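Local coordinates for amphiphysin (PDB 1URU), which probably binds curved membranes through its dimeric BAR domain, sensing or shaping their curvature during endocytosis, at residues A[85-98]-A[225-239]. Numbering follows the deposited sequence.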
loop_
_atom_site.group_PDB
_atom_site.type_symbol
_atom_site.label_atom_id
_atom_site.label_comp_id
_atom_site.label_asym_id
_atom_site.label_seq_id
_atom_site.Cartn_x
_atom_site.Cartn_y
_atom_site.Cartn_z
ATOM N N TYR A 85 -4.663 -15.498 -17.730
ATOM C CA TYR A 85 -3.628 -16.414 -18.158
ATOM C C TYR A 85 -4.338 -17.728 -18.218
ATOM O O TYR A 85 -4.998 -18.124 -17.261
ATOM C CB TYR A 85 -2.547 -16.472 -17.100
ATOM C CG TYR A 85 -1.195 -16.952 -17.538
ATOM C CD1 TYR A 85 -0.103 -16.100 -17.520
ATOM C CD2 TYR A 85 -0.986 -18.264 -17.900
ATOM C CE1 TYR A 85 1.142 -16.530 -17.884
ATOM C CE2 TYR A 85 0.261 -18.707 -18.266
ATOM C CZ TYR A 85 1.319 -17.830 -18.250
ATOM O OH TYR A 85 2.559 -18.267 -18.598
ATOM N N GLU A 86 -4.239 -18.407 -19.347
ATOM C CA GLU A 86 -5.097 -19.552 -19.595
ATOM C C GLU A 86 -4.429 -20.873 -19.214
ATOM O O GLU A 86 -3.197 -20.994 -19.280
ATOM C CB GLU A 86 -5.532 -19.534 -21.044
ATOM C CG GLU A 86 -6.097 -18.176 -21.422
ATOM C CD GLU A 86 -6.943 -18.201 -22.665
ATOM O OE1 GLU A 86 -6.888 -19.200 -23.421
ATOM O OE2 GLU A 86 -7.664 -17.203 -22.882
ATOM N N PRO A 87 -5.239 -21.850 -18.805
ATOM C CA PRO A 87 -4.733 -23.168 -18.389
ATOM C C PRO A 87 -3.804 -23.820 -19.416
ATOM O O PRO A 87 -2.760 -24.372 -19.091
ATOM C CB PRO A 87 -6.012 -24.001 -18.240
ATOM C CG PRO A 87 -7.105 -23.024 -18.019
ATOM C CD PRO A 87 -6.707 -21.778 -18.728
ATOM N N GLN A 88 -4.191 -23.720 -20.671
ATOM C CA GLN A 88 -3.487 -24.399 -21.737
ATOM C C GLN A 88 -2.117 -23.780 -22.097
ATOM O O GLN A 88 -1.338 -24.400 -22.827
ATOM C CB GLN A 88 -4.404 -24.488 -22.976
ATOM C CG GLN A 88 -4.334 -23.304 -23.928
ATOM C CD GLN A 88 -5.419 -22.260 -23.706
ATOM O OE1 GLN A 88 -6.259 -22.376 -22.782
ATOM N NE2 GLN A 88 -5.411 -21.231 -24.570
ATOM N N TRP A 89 -1.837 -22.556 -21.638
ATOM C CA TRP A 89 -0.535 -21.919 -21.892
ATOM C C TRP A 89 0.508 -22.516 -20.970
ATOM O O TRP A 89 0.183 -23.038 -19.902
ATOM C CB TRP A 89 -0.603 -20.397 -21.689
ATOM C CG TRP A 89 -1.597 -19.704 -22.585
ATOM C CD1 TRP A 89 -2.264 -20.253 -23.622
ATOM C CD2 TRP A 89 -2.040 -18.348 -22.503
ATOM N NE1 TRP A 89 -3.111 -19.337 -24.194
ATOM C CE2 TRP A 89 -2.984 -18.150 -23.530
ATOM C CE3 TRP A 89 -1.745 -17.276 -21.659
ATOM C CZ2 TRP A 89 -3.627 -16.923 -23.738
ATOM C CZ3 TRP A 89 -2.374 -16.071 -21.866
ATOM C CH2 TRP A 89 -3.310 -15.901 -22.886
ATOM N N SER A 90 1.766 -22.460 -21.374
ATOM C CA SER A 90 2.825 -22.961 -20.511
ATOM C C SER A 90 2.998 -22.025 -19.301
ATOM O O SER A 90 2.702 -20.829 -19.378
ATOM C CB SER A 90 4.138 -23.146 -21.284
ATOM O OG SER A 90 4.929 -21.971 -21.272
ATOM N N GLY A 91 3.464 -22.591 -18.191
ATOM C CA GLY A 91 3.635 -21.870 -16.945
ATOM C C GLY A 91 2.355 -21.630 -16.145
ATOM O O GLY A 91 2.401 -20.960 -15.121
ATOM N N TYR A 92 1.214 -22.156 -16.568
ATOM C CA TYR A 92 -0.023 -21.758 -15.908
ATOM C C TYR A 92 -0.109 -22.256 -14.453
ATOM O O TYR A 92 -0.513 -21.504 -13.575
ATOM C CB TYR A 92 -1.276 -22.162 -16.704
ATOM C CG TYR A 92 -2.550 -21.893 -15.931
ATOM C CD1 TYR A 92 -3.153 -20.634 -15.941
ATOM C CD2 TYR A 92 -3.133 -22.891 -15.149
ATOM C CE1 TYR A 92 -4.313 -20.394 -15.206
ATOM C CE2 TYR A 92 -4.290 -22.659 -14.419
ATOM C CZ TYR A 92 -4.868 -21.417 -14.450
ATOM O OH TYR A 92 -6.007 -21.200 -13.726
ATOM N N ASP A 93 0.242 -23.511 -14.191
ATOM C CA ASP A 93 0.094 -24.051 -12.833
ATOM C C ASP A 93 1.172 -23.438 -11.953
ATOM O O ASP A 93 0.944 -23.147 -10.767
ATOM C CB ASP A 93 0.212 -25.584 -12.807
ATOM C CG ASP A 93 -0.845 -26.288 -13.645
ATOM O OD1 ASP A 93 -2.053 -25.956 -13.560
ATOM O OD2 ASP A 93 -0.533 -27.219 -14.416
ATOM N N ALA A 94 2.350 -23.253 -12.566
ATOM C CA ALA A 94 3.465 -22.529 -11.954
ATOM C C ALA A 94 3.063 -21.113 -11.545
ATOM O O ALA A 94 3.559 -20.610 -10.562
ATOM C CB ALA A 94 4.653 -22.481 -12.893
ATOM N N LEU A 95 2.170 -20.482 -12.304
ATOM C CA LEU A 95 1.725 -19.124 -12.022
ATOM C C LEU A 95 0.808 -19.138 -10.833
ATOM O O LEU A 95 0.999 -18.356 -9.900
ATOM C CB LEU A 95 0.976 -18.540 -13.214
ATOM C CG LEU A 95 0.383 -17.145 -13.065
ATOM C CD1 LEU A 95 1.444 -16.135 -13.356
ATOM C CD2 LEU A 95 -0.778 -16.961 -13.999
ATOM N N GLN A 96 -0.187 -20.024 -10.859
ATOM C CA GLN A 96 -1.069 -20.202 -9.719
ATOM C C GLN A 96 -0.217 -20.345 -8.478
ATOM O O GLN A 96 -0.497 -19.716 -7.470
ATOM C CB GLN A 96 -1.913 -21.454 -9.854
ATOM C CG GLN A 96 -2.882 -21.463 -11.003
ATOM C CD GLN A 96 -3.992 -20.436 -10.862
ATOM O OE1 GLN A 96 -4.538 -20.245 -9.772
ATOM N NE2 GLN A 96 -4.331 -19.776 -11.968
ATOM N N ALA A 97 0.844 -21.145 -8.580
ATOM C CA ALA A 97 1.642 -21.547 -7.429
ATOM C C ALA A 97 2.437 -20.397 -6.836
ATOM O O ALA A 97 2.449 -20.178 -5.615
ATOM C CB ALA A 97 2.588 -22.673 -7.823
ATOM N N GLN A 98 3.099 -19.661 -7.717
ATOM C CA GLN A 98 3.997 -18.600 -7.305
ATOM C C GLN A 98 3.191 -17.394 -6.807
ATOM O O GLN A 98 3.664 -16.578 -6.028
ATOM C CB GLN A 98 4.890 -18.221 -8.470
ATOM C CG GLN A 98 6.292 -17.871 -8.051
ATOM C CD GLN A 98 7.162 -19.061 -7.776
ATOM O OE1 GLN A 98 7.041 -20.087 -8.426
ATOM N NE2 GLN A 98 8.074 -18.915 -6.823
ATOM N N ILE A 225 10.183 -14.410 -5.824
ATOM C CA ILE A 225 8.935 -14.854 -6.433
ATOM C C ILE A 225 8.734 -14.203 -7.778
ATOM O O ILE A 225 8.338 -14.857 -8.748
ATOM C CB ILE A 225 7.768 -14.446 -5.564
ATOM C CG1 ILE A 225 7.764 -15.271 -4.288
ATOM C CG2 ILE A 225 6.442 -14.521 -6.376
ATOM C CD1 ILE A 225 6.373 -15.633 -3.782
ATOM N N TYR A 226 8.965 -12.896 -7.807
ATOM C CA TYR A 226 8.765 -12.116 -9.013
ATOM C C TYR A 226 9.777 -12.469 -10.104
ATOM O O TYR A 226 9.422 -12.350 -11.263
ATOM C CB TYR A 226 8.701 -10.592 -8.729
ATOM C CG TYR A 226 7.301 -10.114 -8.342
ATOM C CD1 TYR A 226 7.033 -9.518 -7.103
ATOM C CD2 TYR A 226 6.245 -10.292 -9.202
ATOM C CE1 TYR A 226 5.730 -9.101 -6.762
ATOM C CE2 TYR A 226 4.971 -9.888 -8.880
ATOM C CZ TYR A 226 4.711 -9.292 -7.672
ATOM O OH TYR A 226 3.423 -8.922 -7.428
ATOM N N SER A 227 10.993 -12.934 -9.786
ATOM C CA SER A 227 11.891 -13.365 -10.873
ATOM C C SER A 227 11.511 -14.751 -11.338
ATOM O O SER A 227 11.744 -15.105 -12.486
ATOM C CB SER A 227 13.383 -13.294 -10.529
ATOM O OG SER A 227 13.714 -14.052 -9.409
ATOM N N GLU A 228 10.924 -15.548 -10.458
ATOM C CA GLU A 228 10.324 -16.794 -10.907
ATOM C C GLU A 228 9.211 -16.483 -11.921
ATOM O O GLU A 228 9.110 -17.134 -12.953
ATOM C CB GLU A 228 9.791 -17.614 -9.718
ATOM C CG GLU A 228 10.000 -19.124 -9.817
ATOM C CD GLU A 228 11.442 -19.509 -10.149
ATOM O OE1 GLU A 228 11.840 -19.358 -11.334
ATOM O OE2 GLU A 228 12.176 -19.968 -9.240
ATOM N N LEU A 229 8.401 -15.469 -11.625
ATOM C CA LEU A 229 7.273 -15.080 -12.464
ATOM C C LEU A 229 7.772 -14.504 -13.792
ATOM O O LEU A 229 7.240 -14.795 -14.867
ATOM C CB LEU A 229 6.416 -14.033 -11.733
ATOM C CG LEU A 229 5.462 -14.528 -10.645
ATOM C CD1 LEU A 229 4.861 -13.359 -9.917
ATOM C CD2 LEU A 229 4.370 -15.383 -11.233
ATOM N N GLU A 230 8.813 -13.700 -13.703
ATOM C CA GLU A 230 9.494 -13.213 -14.880
ATOM C C GLU A 230 9.918 -14.364 -15.784
ATOM O O GLU A 230 9.703 -14.296 -16.984
ATOM C CB GLU A 230 10.732 -12.424 -14.479
ATOM C CG GLU A 230 10.805 -11.045 -15.092
ATOM C CD GLU A 230 11.960 -10.233 -14.546
ATOM O OE1 GLU A 230 12.472 -10.509 -13.422
ATOM O OE2 GLU A 230 12.353 -9.302 -15.279
ATOM N N ALA A 231 10.500 -15.416 -15.203
ATOM C CA ALA A 231 11.079 -16.527 -15.968
ATOM C C ALA A 231 9.987 -17.286 -16.667
ATOM O O ALA A 231 10.017 -17.448 -17.870
ATOM C CB ALA A 231 11.876 -17.457 -15.078
ATOM N N ILE A 232 9.000 -17.734 -15.914
ATOM C CA ILE A 232 7.796 -18.339 -16.485
ATOM C C ILE A 232 7.268 -17.599 -17.713
ATOM O O ILE A 232 6.943 -18.212 -18.722
ATOM C CB ILE A 232 6.700 -18.406 -15.393
ATOM C CG1 ILE A 232 7.081 -19.460 -14.334
ATOM C CG2 ILE A 232 5.333 -18.663 -16.023
ATOM C CD1 ILE A 232 6.360 -19.319 -13.012
ATOM N N VAL A 233 7.184 -16.279 -17.631
ATOM C CA VAL A 233 6.574 -15.481 -18.693
ATOM C C VAL A 233 7.517 -15.364 -19.899
ATOM O O VAL A 233 7.053 -15.168 -21.013
ATOM C CB VAL A 233 6.127 -14.086 -18.172
ATOM C CG1 VAL A 233 5.692 -13.180 -19.302
ATOM C CG2 VAL A 233 4.975 -14.226 -17.187
ATOM N N ASP A 234 8.830 -15.487 -19.670
ATOM C CA ASP A 234 9.837 -15.571 -20.754
ATOM C C ASP A 234 9.642 -16.823 -21.595
ATOM O O ASP A 234 9.734 -16.765 -22.798
ATOM C CB ASP A 234 11.272 -15.607 -20.194
ATOM C CG ASP A 234 12.114 -14.401 -20.627
ATOM O OD1 ASP A 234 12.631 -14.385 -21.787
ATOM O OD2 ASP A 234 12.320 -13.429 -19.849
ATOM N N LYS A 235 9.398 -17.951 -20.926
ATOM C CA LYS A 235 9.171 -19.237 -21.574
ATOM C C LYS A 235 7.900 -19.221 -22.377
ATOM O O LYS A 235 7.852 -19.859 -23.415
ATOM C CB LYS A 235 9.078 -20.389 -20.564
ATOM C CG LYS A 235 10.420 -20.854 -20.017
ATOM C CD LYS A 235 10.245 -22.007 -19.007
ATOM C CE LYS A 235 11.107 -21.835 -17.725
ATOM N NZ LYS A 235 10.439 -22.319 -16.468
ATOM N N LEU A 236 6.861 -18.535 -21.905
ATOM C CA LEU A 236 5.654 -18.390 -22.721
ATOM C C LEU A 236 5.891 -17.449 -23.906
ATOM O O LEU A 236 5.349 -17.645 -24.980
ATOM C CB LEU A 236 4.471 -17.905 -21.885
ATOM C CG LEU A 236 3.187 -17.719 -22.708
ATOM C CD1 LEU A 236 2.804 -18.996 -23.444
ATOM C CD2 LEU A 236 2.046 -17.247 -21.840
ATOM N N ALA A 237 6.720 -16.437 -23.710
ATOM C CA ALA A 237 7.079 -15.516 -24.778
ATOM C C ALA A 237 7.936 -16.188 -25.848
ATOM O O ALA A 237 7.818 -15.840 -27.022
ATOM C CB ALA A 237 7.795 -14.290 -24.226
ATOM N N THR A 238 8.790 -17.140 -25.471
ATOM C CA THR A 238 9.643 -17.807 -26.454
ATOM C C THR A 238 8.836 -18.853 -27.225
ATOM O O THR A 238 8.902 -18.898 -28.452
ATOM C CB THR A 238 10.938 -18.418 -25.812
ATOM O OG1 THR A 238 10.618 -19.292 -24.719
ATOM C CG2 THR A 238 11.841 -17.319 -25.183
ATOM N N GLU A 239 8.049 -19.656 -26.509
ATOM C CA GLU A 239 7.259 -20.730 -27.120
ATOM C C GLU A 239 6.223 -20.148 -28.081
ATOM O O GLU A 239 6.232 -20.451 -29.271
ATOM C CB GLU A 239 6.593 -21.624 -26.045
ATOM C CG GLU A 239 5.381 -22.447 -26.512
ATOM C CD GLU A 239 4.575 -23.022 -25.349
ATOM O OE1 GLU A 239 5.204 -23.644 -24.455
ATOM O OE2 GLU A 239 3.320 -22.849 -25.315
#
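With CG set anti to the backbone N in both Y85 (chi1 -159°) and L236 (chi1 179°), the two side chains meet from opposite directions, and L236 CD2 comes to 3.4 Å from Y85 OH. The same methyl leans obliquely on the indole, 3.8 Å from W89 CE3, while W89 lies against one face of the Y85 ring. Y85 OH donates to S90 O, 2.7 Å away and in the carbonyl plane, which helps hold the phenol in place and ties the loop 85-91 across its own turn. G91, at the N-cap of helix 92-156, lets I232 CG2 approach its CA to 3.7 Å; a side chain there would collide with that methyl. I232 CD1 abuts A94 CB, and L95 and L229 cross at about a right angle. Q98, its chain bent at chi2, lays its amide over the aliphatic part of E228, with CD 3.5 Å from E228 CG, and passes I225 with its CG. Shortening Q98 to an alanine is likely to leave E228 CB and CG without the amide against them and a gap beside I225 CG2. Helix segments 92-98 and 225-239 run antiparallel, their axes at 165°, at the end of the BAR-domain bundle where the two subunits meet, with W89 packing on R200 of the second subunit. Methyls and ring carbons, plus an amide against aliphatic carbons, thus make a contact of shape and water exclusion rather than directional bonds.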